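Local coordinates for USG-1 protein homolog (Pseudomonas aeruginosa, PDB 2HJS), which is probably an NAD(P)-dependent oxidoreductase acting on aldehyde or oxo groups, in a dimer of the aspartate-semialdehyde dehydrogenase family, though its exact reaction is unknown, at residues Gln153-Ala158 with Pro232-Cys237; Leu248-Gln253 with Leu311-Asp316; Ser130-Ala135 with Ser212-Arg217. All blocks are in the same frame, centred on the assembly; numbering follows the deposited sequence. Where two conformers were deposited one is given.

Contact 1: residues Gln153-Ala158 with Pro232-Cys237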
ATOM      1  N   GLN A 153      10.495 -11.635 -12.675  1.00 57.96           N
ATOM      2  CA  GLN A 153       9.128 -11.386 -12.169  1.00 57.49           C
ATOM      3  C   GLN A 153       9.136  -9.980 -11.585  1.00 55.71           C
ATOM      4  O   GLN A 153      10.069  -9.606 -10.894  1.00 55.73           O
ATOM      5  CB  GLN A 153       8.688 -12.351 -11.040  1.00 57.36           C
ATOM      6  CG  GLN A 153       8.652 -13.869 -11.308  1.00 62.14           C
ATOM      7  CD  GLN A 153       7.431 -14.358 -12.111  1.00 68.38           C
ATOM      8  OE1 GLN A 153       6.423 -13.652 -12.256  1.00 70.82           O
ATOM      9  NE2 GLN A 153       7.530 -15.584 -12.645  1.00 71.33           N
ATOM     10  N   LEU A 154       8.078  -9.230 -11.819  1.00 54.32           N
ATOM     11  CA  LEU A 154       7.974  -7.875 -11.330  1.00 54.02           C
ATOM     12  C   LEU A 154       6.656  -7.743 -10.582  1.00 52.93           C
ATOM     13  O   LEU A 154       5.602  -7.956 -11.162  1.00 52.71           O
ATOM     14  CB  LEU A 154       8.032  -6.911 -12.515  1.00 53.77           C
ATOM     15  CG  LEU A 154       7.924  -5.409 -12.283  1.00 55.23           C
ATOM     16  CD1 LEU A 154       8.998  -4.965 -11.352  1.00 54.83           C
ATOM     17  CD2 LEU A 154       8.077  -4.690 -13.628  1.00 56.32           C
ATOM     18  N   ASN A 155       6.729  -7.430  -9.296  1.00 51.45           N
ATOM     19  CA  ASN A 155       5.533  -7.168  -8.509  1.00 51.68           C
ATOM     20  C   ASN A 155       5.437  -5.683  -8.182  1.00 51.67           C
ATOM     21  O   ASN A 155       6.401  -5.081  -7.722  1.00 51.50           O
ATOM     22  CB  ASN A 155       5.495  -7.999  -7.239  1.00 50.62           C
ATOM     23  CG  ASN A 155       4.100  -8.011  -6.588  1.00 52.22           C
ATOM     24  OD1 ASN A 155       3.730  -7.105  -5.808  1.00 53.79           O
ATOM     25  ND2 ASN A 155       3.324  -9.014  -6.917  1.00 48.50           N
ATOM     26  N   LEU A 156       4.280  -5.101  -8.475  1.00 51.45           N
ATOM     27  CA  LEU A 156       4.004  -3.712  -8.149  1.00 51.50           C
ATOM     28  C   LEU A 156       2.752  -3.596  -7.291  1.00 51.52           C
ATOM     29  O   LEU A 156       1.690  -4.095  -7.657  1.00 52.09           O
ATOM     30  CB  LEU A 156       3.849  -2.884  -9.422  1.00 50.74           C
ATOM     31  CG  LEU A 156       3.281  -1.466  -9.298  1.00 52.24           C
ATOM     32  CD1 LEU A 156       4.239  -0.501  -8.534  1.00 48.49           C
ATOM     33  CD2 LEU A 156       2.972  -0.929 -10.691  1.00 51.01           C
ATOM     34  N   THR A 157       2.886  -2.950  -6.135  1.00 51.60           N
ATOM     35  CA  THR A 157       1.727  -2.489  -5.381  1.00 51.83           C
ATOM     36  C   THR A 157       1.772  -0.964  -5.415  1.00 51.86           C
ATOM     37  O   THR A 157       2.654  -0.351  -4.824  1.00 52.32           O
ATOM     38  CB  THR A 157       1.744  -2.961  -3.919  1.00 52.06           C
ATOM     39  OG1 THR A 157       1.796  -4.391  -3.881  1.00 53.91           O
ATOM     40  CG2 THR A 157       0.490  -2.484  -3.178  1.00 51.57           C
ATOM     41  N   ALA A 158       0.820  -0.351  -6.100  1.00 50.92           N
ATOM     42  CA  ALA A 158       0.816   1.088  -6.243  1.00 51.91           C
ATOM     43  C   ALA A 158      -0.223   1.697  -5.326  1.00 52.13           C
ATOM     44  O   ALA A 158      -1.392   1.328  -5.400  1.00 53.26           O
ATOM     45  CB  ALA A 158       0.529   1.466  -7.699  1.00 50.89           C
ATOM     46  N   PRO A 232       6.786 -11.539 -16.368  1.00 62.36           N
ATOM     47  CA  PRO A 232       5.412 -11.172 -16.027  1.00 61.35           C
ATOM     48  C   PRO A 232       5.347 -10.004 -15.008  1.00 60.09           C
ATOM     49  O   PRO A 232       6.072 -10.015 -13.999  1.00 59.77           O
ATOM     50  CB  PRO A 232       4.866 -12.444 -15.383  1.00 61.90           C
ATOM     51  CG  PRO A 232       5.725 -13.546 -15.916  1.00 62.88           C
ATOM     52  CD  PRO A 232       7.050 -12.979 -16.221  1.00 62.09           C
ATOM     53  N   LEU A 233       4.526  -8.999 -15.310  1.00 57.64           N
ATOM     54  CA  LEU A 233       4.182  -7.939 -14.378  1.00 55.99           C
ATOM     55  C   LEU A 233       2.919  -8.297 -13.571  1.00 54.33           C
ATOM     56  O   LEU A 233       1.924  -8.713 -14.141  1.00 53.38           O
ATOM     57  CB  LEU A 233       3.852  -6.696 -15.162  1.00 55.60           C
ATOM     58  CG  LEU A 233       4.020  -5.302 -14.563  1.00 59.35           C
ATOM     59  CD1 LEU A 233       2.903  -4.359 -15.078  1.00 61.63           C
ATOM     60  CD2 LEU A 233       4.136  -5.226 -13.065  1.00 58.90           C
ATOM     61  N   ASN A 234       2.946  -8.085 -12.261  1.00 52.53           N
ATOM     62  CA  ASN A 234       1.733  -8.191 -11.460  1.00 51.93           C
ATOM     63  C   ASN A 234       1.463  -6.848 -10.775  1.00 51.73           C
ATOM     64  O   ASN A 234       2.338  -6.328 -10.082  1.00 50.54           O
ATOM     65  CB  ASN A 234       1.865  -9.356 -10.466  1.00 51.92           C
ATOM     66  CG  ASN A 234       0.610  -9.584  -9.653  1.00 51.29           C
ATOM     67  OD1 ASN A 234       0.313  -8.828  -8.723  1.00 51.70           O
ATOM     68  ND2 ASN A 234      -0.108 -10.672  -9.956  1.00 50.61           N
ATOM     69  N   VAL A 235       0.274  -6.272 -11.026  1.00 51.71           N
ATOM     70  CA  VAL A 235      -0.062  -4.897 -10.607  1.00 51.42           C
ATOM     71  C   VAL A 235      -1.293  -4.868  -9.733  1.00 51.08           C
ATOM     72  O   VAL A 235      -2.328  -5.357 -10.149  1.00 51.47           O
ATOM     73  CB  VAL A 235      -0.532  -3.984 -11.765  1.00 51.81           C
ATOM     74  CG1 VAL A 235      -0.393  -2.500 -11.365  1.00 50.69           C
ATOM     75  CG2 VAL A 235       0.163  -4.266 -13.013  1.00 54.05           C
ATOM     76  N   THR A 236      -1.182  -4.222  -8.574  1.00 50.40           N
ATOM     77  CA  THR A 236      -2.307  -3.879  -7.743  1.00 50.17           C
ATOM     78  C   THR A 236      -2.279  -2.371  -7.516  1.00 50.54           C
ATOM     79  O   THR A 236      -1.267  -1.822  -7.063  1.00 50.11           O
ATOM     80  CB  THR A 236      -2.225  -4.604  -6.391  1.00 50.32           C
ATOM     81  OG1 THR A 236      -2.077  -6.008  -6.640  1.00 51.68           O
ATOM     82  CG2 THR A 236      -3.488  -4.373  -5.565  1.00 49.49           C
ATOM     83  N   CYS A 237      -3.380  -1.699  -7.839  1.00 50.28           N
ATOM     84  CA  CYS A 237      -3.516  -0.285  -7.488  1.00 51.32           C
ATOM     85  C   CYS A 237      -4.532  -0.099  -6.381  1.00 51.57           C
ATOM     86  O   CYS A 237      -5.708  -0.448  -6.520  1.00 51.93           O
ATOM     87  CB  CYS A 237      -3.885   0.574  -8.698  1.00 50.90           C
ATOM     88  SG  CYS A 237      -2.574   0.579  -9.921  1.00 52.70           S
TER
HETATM   89  O   HOH W   1       5.121 -11.130 -11.728  1.00 49.87           O
HETATM   90  O   HOH W   2       0.602  -6.634  -7.062  1.00 31.79           O

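Contact 2: residues Leu248-Gln253 with Leu311-Asp316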
ATOM      1  N   LEU A 248       4.981   3.800  -4.698  1.00 48.18           N
ATOM      2  CA  LEU A 248       5.038   2.470  -5.301  1.00 48.58           C
ATOM      3  C   LEU A 248       5.951   1.542  -4.511  1.00 48.81           C
ATOM      4  O   LEU A 248       7.062   1.924  -4.170  1.00 48.98           O
ATOM      5  CB  LEU A 248       5.559   2.544  -6.746  1.00 48.63           C
ATOM      6  CG  LEU A 248       4.986   3.623  -7.685  1.00 50.14           C
ATOM      7  CD1 LEU A 248       5.608   3.481  -9.074  1.00 48.69           C
ATOM      8  CD2 LEU A 248       3.461   3.505  -7.763  1.00 52.18           C
ATOM      9  N   SER A 249       5.479   0.328  -4.240  1.00 48.47           N
ATOM     10  CA  SER A 249       6.319  -0.700  -3.658  1.00 49.49           C
ATOM     11  C   SER A 249       6.548  -1.787  -4.705  1.00 49.57           C
ATOM     12  O   SER A 249       5.620  -2.436  -5.175  1.00 48.48           O
ATOM     13  CB  SER A 249       5.680  -1.263  -2.391  1.00 49.26           C
ATOM     14  OG  SER A 249       6.471  -2.334  -1.915  1.00 53.26           O
ATOM     15  N   VAL A 250       7.811  -1.950  -5.086  1.00 50.65           N
ATOM     16  CA  VAL A 250       8.203  -2.810  -6.194  1.00 51.04           C
ATOM     17  C   VAL A 250       9.070  -3.955  -5.671  1.00 51.32           C
ATOM     18  O   VAL A 250       9.914  -3.735  -4.812  1.00 51.55           O
ATOM     19  CB  VAL A 250       8.979  -1.968  -7.253  1.00 52.35           C
ATOM     20  CG1 VAL A 250       9.439  -2.825  -8.444  1.00 51.93           C
ATOM     21  CG2 VAL A 250       8.115  -0.756  -7.758  1.00 50.83           C
ATOM     22  N   THR A 251       8.840  -5.175  -6.164  1.00 51.13           N
ATOM     23  CA  THR A 251       9.732  -6.324  -5.926  1.00 50.41           C
ATOM     24  C   THR A 251      10.171  -6.893  -7.262  1.00 50.99           C
ATOM     25  O   THR A 251       9.335  -7.253  -8.096  1.00 51.65           O
ATOM     26  CB  THR A 251       9.043  -7.453  -5.162  1.00 50.35           C
ATOM     27  OG1 THR A 251       8.353  -6.899  -4.050  1.00 50.82           O
ATOM     28  CG2 THR A 251      10.065  -8.488  -4.644  1.00 48.22           C
ATOM     29  N   LEU A 252      11.475  -6.951  -7.482  1.00 50.17           N
ATOM     30  CA  LEU A 252      12.008  -7.595  -8.662  1.00 51.21           C
ATOM     31  C   LEU A 252      12.628  -8.919  -8.285  1.00 51.05           C
ATOM     32  O   LEU A 252      13.431  -8.982  -7.356  1.00 51.44           O
ATOM     33  CB  LEU A 252      13.102  -6.742  -9.319  1.00 51.24           C
ATOM     34  CG  LEU A 252      12.909  -5.234  -9.487  1.00 52.84           C
ATOM     35  CD1 LEU A 252      14.020  -4.667 -10.349  1.00 52.35           C
ATOM     36  CD2 LEU A 252      11.610  -5.045 -10.172  1.00 56.02           C
ATOM     37  N   GLN A 253      12.244  -9.968  -9.004  0.50 51.25           N
ATOM     38  CA  GLN A 253      12.870 -11.269  -8.874  0.50 51.04           C
ATOM     39  C   GLN A 253      13.835 -11.418 -10.034  0.50 51.29           C
ATOM     40  O   GLN A 253      13.428 -11.451 -11.199  0.50 50.95           O
ATOM     41  CB  GLN A 253      11.823 -12.372  -8.916  0.50 51.46           C
ATOM     42  CG  GLN A 253      12.386 -13.774  -8.726  0.50 52.32           C
ATOM     43  CD  GLN A 253      12.678 -14.087  -7.279  0.50 53.11           C
ATOM     44  OE1 GLN A 253      11.846 -13.854  -6.411  0.50 54.20           O
ATOM     45  NE2 GLN A 253      13.868 -14.614  -7.010  0.50 54.71           N
ATOM     46  N   LEU A 311      12.240  -1.959  -4.163  1.00 48.67           N
ATOM     47  CA  LEU A 311      12.417  -0.526  -4.344  1.00 50.13           C
ATOM     48  C   LEU A 311      11.147   0.142  -3.829  1.00 49.43           C
ATOM     49  O   LEU A 311      10.075  -0.420  -3.950  1.00 48.76           O
ATOM     50  CB  LEU A 311      12.527  -0.155  -5.842  1.00 50.18           C
ATOM     51  CG  LEU A 311      13.470  -0.902  -6.784  1.00 52.76           C
ATOM     52  CD1 LEU A 311      13.097  -0.492  -8.185  1.00 55.76           C
ATOM     53  CD2 LEU A 311      14.896  -0.481  -6.510  1.00 54.35           C
ATOM     54  N   TRP A 312      11.281   1.367  -3.325  1.00 48.91           N
ATOM     55  CA  TRP A 312      10.139   2.208  -2.984  1.00 48.29           C
ATOM     56  C   TRP A 312      10.289   3.479  -3.796  1.00 48.09           C
ATOM     57  O   TRP A 312      11.347   4.074  -3.816  1.00 47.92           O
ATOM     58  CB  TRP A 312      10.138   2.491  -1.487  1.00 47.38           C
ATOM     59  CG  TRP A 312       9.279   3.655  -0.999  1.00 47.83           C
ATOM     60  CD1 TRP A 312       9.705   4.950  -0.748  1.00 46.55           C
ATOM     61  CD2 TRP A 312       7.880   3.621  -0.649  1.00 45.58           C
ATOM     62  NE1 TRP A 312       8.649   5.700  -0.275  1.00 45.85           N
ATOM     63  CE2 TRP A 312       7.525   4.917  -0.210  1.00 45.50           C
ATOM     64  CE3 TRP A 312       6.892   2.624  -0.679  1.00 47.05           C
ATOM     65  CZ2 TRP A 312       6.232   5.234   0.237  1.00 45.76           C
ATOM     66  CZ3 TRP A 312       5.599   2.945  -0.249  1.00 46.20           C
ATOM     67  CH2 TRP A 312       5.292   4.245   0.213  1.00 46.06           C
ATOM     68  N   ILE A 313       9.238   3.855  -4.518  1.00 48.37           N
ATOM     69  CA  ILE A 313       9.310   4.958  -5.470  1.00 47.96           C
ATOM     70  C   ILE A 313       8.231   5.981  -5.117  1.00 48.30           C
ATOM     71  O   ILE A 313       7.081   5.614  -4.877  1.00 47.38           O
ATOM     72  CB  ILE A 313       9.076   4.453  -6.921  1.00 48.03           C
ATOM     73  CG1 ILE A 313      10.056   3.322  -7.276  1.00 48.23           C
ATOM     74  CG2 ILE A 313       9.148   5.638  -7.919  1.00 47.54           C
ATOM     75  CD1 ILE A 313       9.725   2.610  -8.598  1.00 46.73           C
ATOM     76  N   VAL A 314       8.593   7.257  -5.038  1.00 48.17           N
ATOM     77  CA  VAL A 314       7.558   8.277  -4.884  1.00 48.42           C
ATOM     78  C   VAL A 314       7.769   9.360  -5.910  1.00 48.14           C
ATOM     79  O   VAL A 314       8.901   9.755  -6.199  1.00 48.43           O
ATOM     80  CB  VAL A 314       7.407   8.860  -3.417  1.00 48.87           C
ATOM     81  CG1 VAL A 314       6.953   7.740  -2.379  1.00 48.18           C
ATOM     82  CG2 VAL A 314       8.637   9.598  -2.946  1.00 48.50           C
ATOM     83  N   SER A 315       6.668   9.822  -6.477  1.00 48.67           N
ATOM     84  CA  SER A 315       6.723  10.824  -7.539  1.00 49.72           C
ATOM     85  C   SER A 315       5.437  11.630  -7.560  1.00 49.89           C
ATOM     86  O   SER A 315       4.365  11.135  -7.148  1.00 50.56           O
ATOM     87  CB  SER A 315       6.869  10.124  -8.890  1.00 49.10           C
ATOM     88  OG  SER A 315       7.434  11.019  -9.854  1.00 51.71           O
ATOM     89  N   ASP A 316       5.552  12.853  -8.051  1.00 49.20           N
ATOM     90  CA  ASP A 316       4.413  13.728  -8.284  1.00 49.01           C
ATOM     91  C   ASP A 316       3.693  13.263  -9.566  1.00 48.64           C
ATOM     92  O   ASP A 316       4.164  13.497 -10.688  1.00 47.79           O
ATOM     93  CB  ASP A 316       4.894  15.189  -8.387  1.00 48.94           C
ATOM     94  CG  ASP A 316       3.754  16.184  -8.502  1.00 50.04           C
ATOM     95  OD1 ASP A 316       2.658  15.798  -8.997  1.00 50.25           O
ATOM     96  OD2 ASP A 316       3.964  17.363  -8.111  1.00 49.46           O
TER

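Contact 3: residues Ser130-Ala135 with Ser212-Arg217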
ATOM      1  N   SER A 130       1.661   9.558 -24.122  1.00 52.13           N
ATOM      2  CA  SER A 130       2.533   9.630 -22.963  1.00 52.22           C
ATOM      3  C   SER A 130       1.852   8.805 -21.847  1.00 52.48           C
ATOM      4  O   SER A 130       0.681   9.031 -21.558  1.00 53.76           O
ATOM      5  CB  SER A 130       2.765  11.095 -22.592  1.00 51.29           C
ATOM      6  OG  SER A 130       3.852  11.240 -21.713  1.00 52.36           O
ATOM      7  N   PRO A 131       2.584   7.850 -21.213  1.00 52.22           N
ATOM      8  CA  PRO A 131       2.005   6.879 -20.265  1.00 51.95           C
ATOM      9  C   PRO A 131       1.300   7.513 -19.058  1.00 51.57           C
ATOM     10  O   PRO A 131       1.575   8.670 -18.692  1.00 50.35           O
ATOM     11  CB  PRO A 131       3.221   6.061 -19.774  1.00 51.44           C
ATOM     12  CG  PRO A 131       4.306   6.350 -20.748  1.00 52.09           C
ATOM     13  CD  PRO A 131       4.044   7.691 -21.344  1.00 52.44           C
ATOM     14  N   CYS A 132       0.409   6.746 -18.437  1.00 50.94           N
ATOM     15  CA  CYS A 132      -0.157   7.169 -17.154  1.00 51.26           C
ATOM     16  C   CYS A 132       0.987   7.315 -16.138  1.00 50.44           C
ATOM     17  O   CYS A 132       2.044   6.713 -16.312  1.00 50.65           O
ATOM     18  CB  CYS A 132      -1.216   6.181 -16.666  1.00 51.76           C
ATOM     19  SG  CYS A 132      -0.575   4.621 -16.136  1.00 54.34           S
ATOM     20  N   ALA A 133       0.784   8.145 -15.121  1.00 49.14           N
ATOM     21  CA  ALA A 133       1.822   8.463 -14.160  1.00 49.19           C
ATOM     22  C   ALA A 133       2.488   7.232 -13.547  1.00 49.39           C
ATOM     23  O   ALA A 133       3.731   7.166 -13.457  1.00 48.71           O
ATOM     24  CB  ALA A 133       1.274   9.373 -13.042  1.00 48.55           C
ATOM     25  N   VAL A 134       1.684   6.260 -13.112  1.00 48.84           N
ATOM     26  CA  VAL A 134       2.277   5.114 -12.415  1.00 48.54           C
ATOM     27  C   VAL A 134       3.218   4.320 -13.331  1.00 49.07           C
ATOM     28  O   VAL A 134       4.325   3.970 -12.919  1.00 49.76           O
ATOM     29  CB  VAL A 134       1.207   4.181 -11.795  1.00 48.37           C
ATOM     30  CG1 VAL A 134       1.846   2.857 -11.333  1.00 47.32           C
ATOM     31  CG2 VAL A 134       0.543   4.882 -10.616  1.00 46.57           C
ATOM     32  N   ALA A 135       2.776   4.035 -14.556  1.00 48.31           N
ATOM     33  CA  ALA A 135       3.605   3.321 -15.507  1.00 49.46           C
ATOM     34  C   ALA A 135       4.863   4.142 -15.849  1.00 50.69           C
ATOM     35  O   ALA A 135       5.955   3.577 -16.008  1.00 51.66           O
ATOM     36  CB  ALA A 135       2.827   3.031 -16.777  1.00 49.04           C
ATOM     37  N   SER A 212      -8.754  -3.693 -12.591  1.00 47.42           N
ATOM     38  CA  SER A 212      -9.312  -2.351 -12.783  1.00 47.84           C
ATOM     39  C   SER A 212      -8.729  -1.740 -14.058  1.00 48.26           C
ATOM     40  O   SER A 212      -7.746  -2.251 -14.610  1.00 48.58           O
ATOM     41  CB  SER A 212      -9.020  -1.478 -11.563  1.00 47.30           C
ATOM     42  OG  SER A 212      -7.656  -1.093 -11.565  1.00 48.93           O
ATOM     43  N   ALA A 213      -9.338  -0.654 -14.528  1.00 48.55           N
ATOM     44  CA  ALA A 213      -8.895   0.026 -15.718  1.00 48.81           C
ATOM     45  C   ALA A 213      -7.466   0.548 -15.607  1.00 49.26           C
ATOM     46  O   ALA A 213      -6.680   0.429 -16.561  1.00 49.84           O
ATOM     47  CB  ALA A 213      -9.902   1.191 -16.133  1.00 48.32           C
ATOM     48  N   ILE A 214      -7.128   1.153 -14.470  1.00 49.31           N
ATOM     49  CA  ILE A 214      -5.765   1.673 -14.297  1.00 49.18           C
ATOM     50  C   ILE A 214      -4.729   0.533 -14.291  1.00 49.13           C
ATOM     51  O   ILE A 214      -3.651   0.679 -14.830  1.00 50.04           O
ATOM     52  CB  ILE A 214      -5.639   2.640 -13.057  1.00 49.49           C
ATOM     53  CG1 ILE A 214      -4.262   3.313 -13.031  1.00 50.32           C
ATOM     54  CG2 ILE A 214      -5.853   1.911 -11.737  1.00 48.12           C
ATOM     55  CD1 ILE A 214      -3.955   4.133 -14.260  1.00 55.37           C
ATOM     56  N   GLU A 215      -5.085  -0.602 -13.712  1.00 49.17           N
ATOM     57  CA  GLU A 215      -4.223  -1.794 -13.681  1.00 49.34           C
ATOM     58  C   GLU A 215      -3.951  -2.366 -15.093  1.00 49.05           C
ATOM     59  O   GLU A 215      -2.814  -2.750 -15.410  1.00 48.83           O
ATOM     60  CB  GLU A 215      -4.858  -2.856 -12.789  1.00 48.23           C
ATOM     61  CG  GLU A 215      -4.640  -2.583 -11.321  1.00 49.71           C
ATOM     62  CD  GLU A 215      -5.555  -3.378 -10.393  1.00 51.23           C
ATOM     63  OE1 GLU A 215      -6.296  -4.304 -10.854  1.00 51.07           O
ATOM     64  OE2 GLU A 215      -5.537  -3.070  -9.173  1.00 51.35           O
ATOM     65  N   ARG A 216      -5.013  -2.440 -15.902  0.50 48.71           N
ATOM     66  CA  ARG A 216      -4.942  -2.793 -17.318  0.50 48.38           C
ATOM     67  C   ARG A 216      -4.033  -1.839 -18.066  0.50 48.62           C
ATOM     68  O   ARG A 216      -3.165  -2.266 -18.839  0.50 49.13           O
ATOM     69  CB  ARG A 216      -6.342  -2.739 -17.934  0.50 48.14           C
ATOM     70  CG  ARG A 216      -6.947  -4.097 -18.234  0.50 47.99           C
ATOM     71  CD  ARG A 216      -8.439  -4.202 -17.930  0.50 44.68           C
ATOM     72  NE  ARG A 216      -9.301  -3.125 -18.442  0.50 41.28           N
ATOM     73  CZ  ARG A 216     -10.356  -2.667 -17.767  0.50 38.76           C
ATOM     74  NH1 ARG A 216     -10.664  -3.172 -16.572  0.50 36.28           N
ATOM     75  NH2 ARG A 216     -11.099  -1.712 -18.263  0.50 36.55           N
ATOM     76  N   ARG A 217      -4.239  -0.544 -17.840  1.00 48.51           N
ATOM     77  CA  ARG A 217      -3.455   0.484 -18.518  1.00 48.85           C
ATOM     78  C   ARG A 217      -1.969   0.383 -18.175  1.00 49.01           C
ATOM     79  O   ARG A 217      -1.107   0.406 -19.063  1.00 49.82           O
ATOM     80  CB  ARG A 217      -3.988   1.886 -18.234  1.00 48.67           C
ATOM     81  CG  ARG A 217      -3.318   2.916 -19.129  1.00 49.44           C
ATOM     82  CD  ARG A 217      -3.745   4.350 -18.855  1.00 50.36           C
ATOM     83  NE  ARG A 217      -2.919   5.269 -19.633  1.00 52.76           N
ATOM     84  CZ  ARG A 217      -3.043   6.597 -19.620  1.00 54.56           C
ATOM     85  NH1 ARG A 217      -3.962   7.179 -18.861  1.00 57.24           N
ATOM     86  NH2 ARG A 217      -2.236   7.340 -20.352  1.00 54.67           N
TER

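Contact 1: residues Gln153-Ala158 with Pro232-Cys237
Leu154 and Leu233 stand side by side on neighbouring parallel strands, with Leu154 CG 3.9 Å from Leu233 CD2, in a beta-alpha-beta crossover within the mixed sheet of the dimerisation domain. Two residues further on, Leu156 CD2 meets Val235 CG1 at 3.8 Å. That methyl is anti to the Val235 backbone N (chi1 -161°), which places it on the flank next to Leu156. Ala158 CB against Cys237 SG ends this apolar row.

Behind the side chains, the backbones run only 9° from parallel and are tied by five N-H...O bonds. Leu154 and Leu156 each both donate and accept, exchanging bonds with Pro232, Asn234 and Thr236 in the alternating pattern of parallel strands. The last bond, Ala158 N to Thr236 O, is short at 2.7 Å and nearly straight at 173°.

Helices 133-145 and 213-225 cover the apolar face: Leu156 rests on Val134 and Leu138, and Leu233 on Phe219 and Val222. The other face, bearing Asn155, Thr157, Asn234 and Thr236, turns to the second subunit. There Asn234 ND2 is gripped by Gln308 OE1 and Asn310 OD1 of the second subunit, while Thr157 OG1 bonds to its own counterpart in that chain. Water occupies part of this polar face, and one molecule bridges the strands, lying 2.8 Å from Leu156 O, 2.8 Å from Asn234 OD1 and 2.8 Å from Thr236 OG1.

Contact 2: residues Leu248-Gln253 with Leu311-Asp316
Leu248 and Ile313 form a hydrogen-bonded antiparallel pair, gripping each other through both backbone groups. Leu248 N donates to Ile313 O at 2.8 Å, and Ile313 N returns a bond to Leu248 O at 2.9 Å. On the same side of the sheet their side chains meet at an angle, with Leu248 CB 4.0 Å from Ile313 CB.

The carbonyl of Leu248 has further neighbours on the partner strand. Trp312 CA directs a CH...O contact at it over 3.3 Å, and Trp312 CE3 comes within 3.6 Å of the same Leu248 O. With CG anti to the backbone N (chi1 163°), this torsion carries the indole towards Leu248 and Ser249. Ser249, next in sequence, is opposite Trp312 in a non-hydrogen-bonded pair and offers its CB to the edge of the ring, 4.4 Å from Trp312 CE3. The indole nitrogen is satisfied by Pro282 O.

These are two central strands of the mixed sheet of the dimerisation domain, 150° apart in direction, with strand 151-160 beyond one and strand 294-301 beyond the other. Val250 then repeats the hydrogen-bonded pairing with Leu311. Val250 N bonds to Leu311 O at 3.0 Å, and Leu311 N returns a bond to Val250 O. Val250 also reaches diagonally past its direct partner: CG2 touches Ile313 CD1 at 3.8 Å, and both side chains lie on the apolar face with Leu248 and Leu311. Helix 133-145 lies over that face, Leu138 packing on Val250 and Val141 on both Leu311 and Ile313.

Contact 3: residues Ser130-Ala135 with Ser212-Arg217
Where helix 133-145 begins, its N-cap residue Cys132 is covered by the flat guanidinium of Arg217 from helix 213-225. Cys132 CB sits 3.4 Å above the guanidinium plane, over its centre. Arg217 reaches this place because its chain is fully extended, anti from the backbone N outward (chi1 -170°). Cys132 N lies over the same group, 3.3 Å from Arg217 NH2, but both are donors and do not bond to each other. Glu221 reconciles them, accepting from Cys132 N through one carboxylate oxygen and forming a salt bridge to Arg217 NE through the other. Arg217 NH2 also bonds to Leu98 O.

The Cys132 sulfur also meets the helix: SG packs 3.9 Å from Ile214 CD1. That helix starts with a capping box: Ser212 N bonds to Glu215 OE1 at 3.1 Å, and Glu215 N weakly to Ser212 OG. Arg298 of the second subunit forms a salt bridge to Glu215 OE1. A cysteine at the start of a helix, following strand 127-129 at the edge of the sheet of the probable nucleotide-binding domain, is consistent with the nucleophile position of aspartate-semialdehyde dehydrogenases, though no such role is established for Cys132.

How the contacts relate
All three contacts are largely buried, but they use different chemistry. Contacts 1 and 2 are backbone pairings in one sheet, parallel in the first and antiparallel in the second. They join directly, since strands 151-160 and 246-254 are neighbours and Asn155 N probably bonds to Thr251 O. Contact 3 has no hydrogen bond between its segments; it brings together the starts of two helices that pack on the sheet's apolar face. Glu215 connects it to contact 1 through Cys237 N, and Val134 to contact 2 through Leu248. Contact 1 touches the second subunit most extensively, whereas contact 3 lies nearest the centre of the chain.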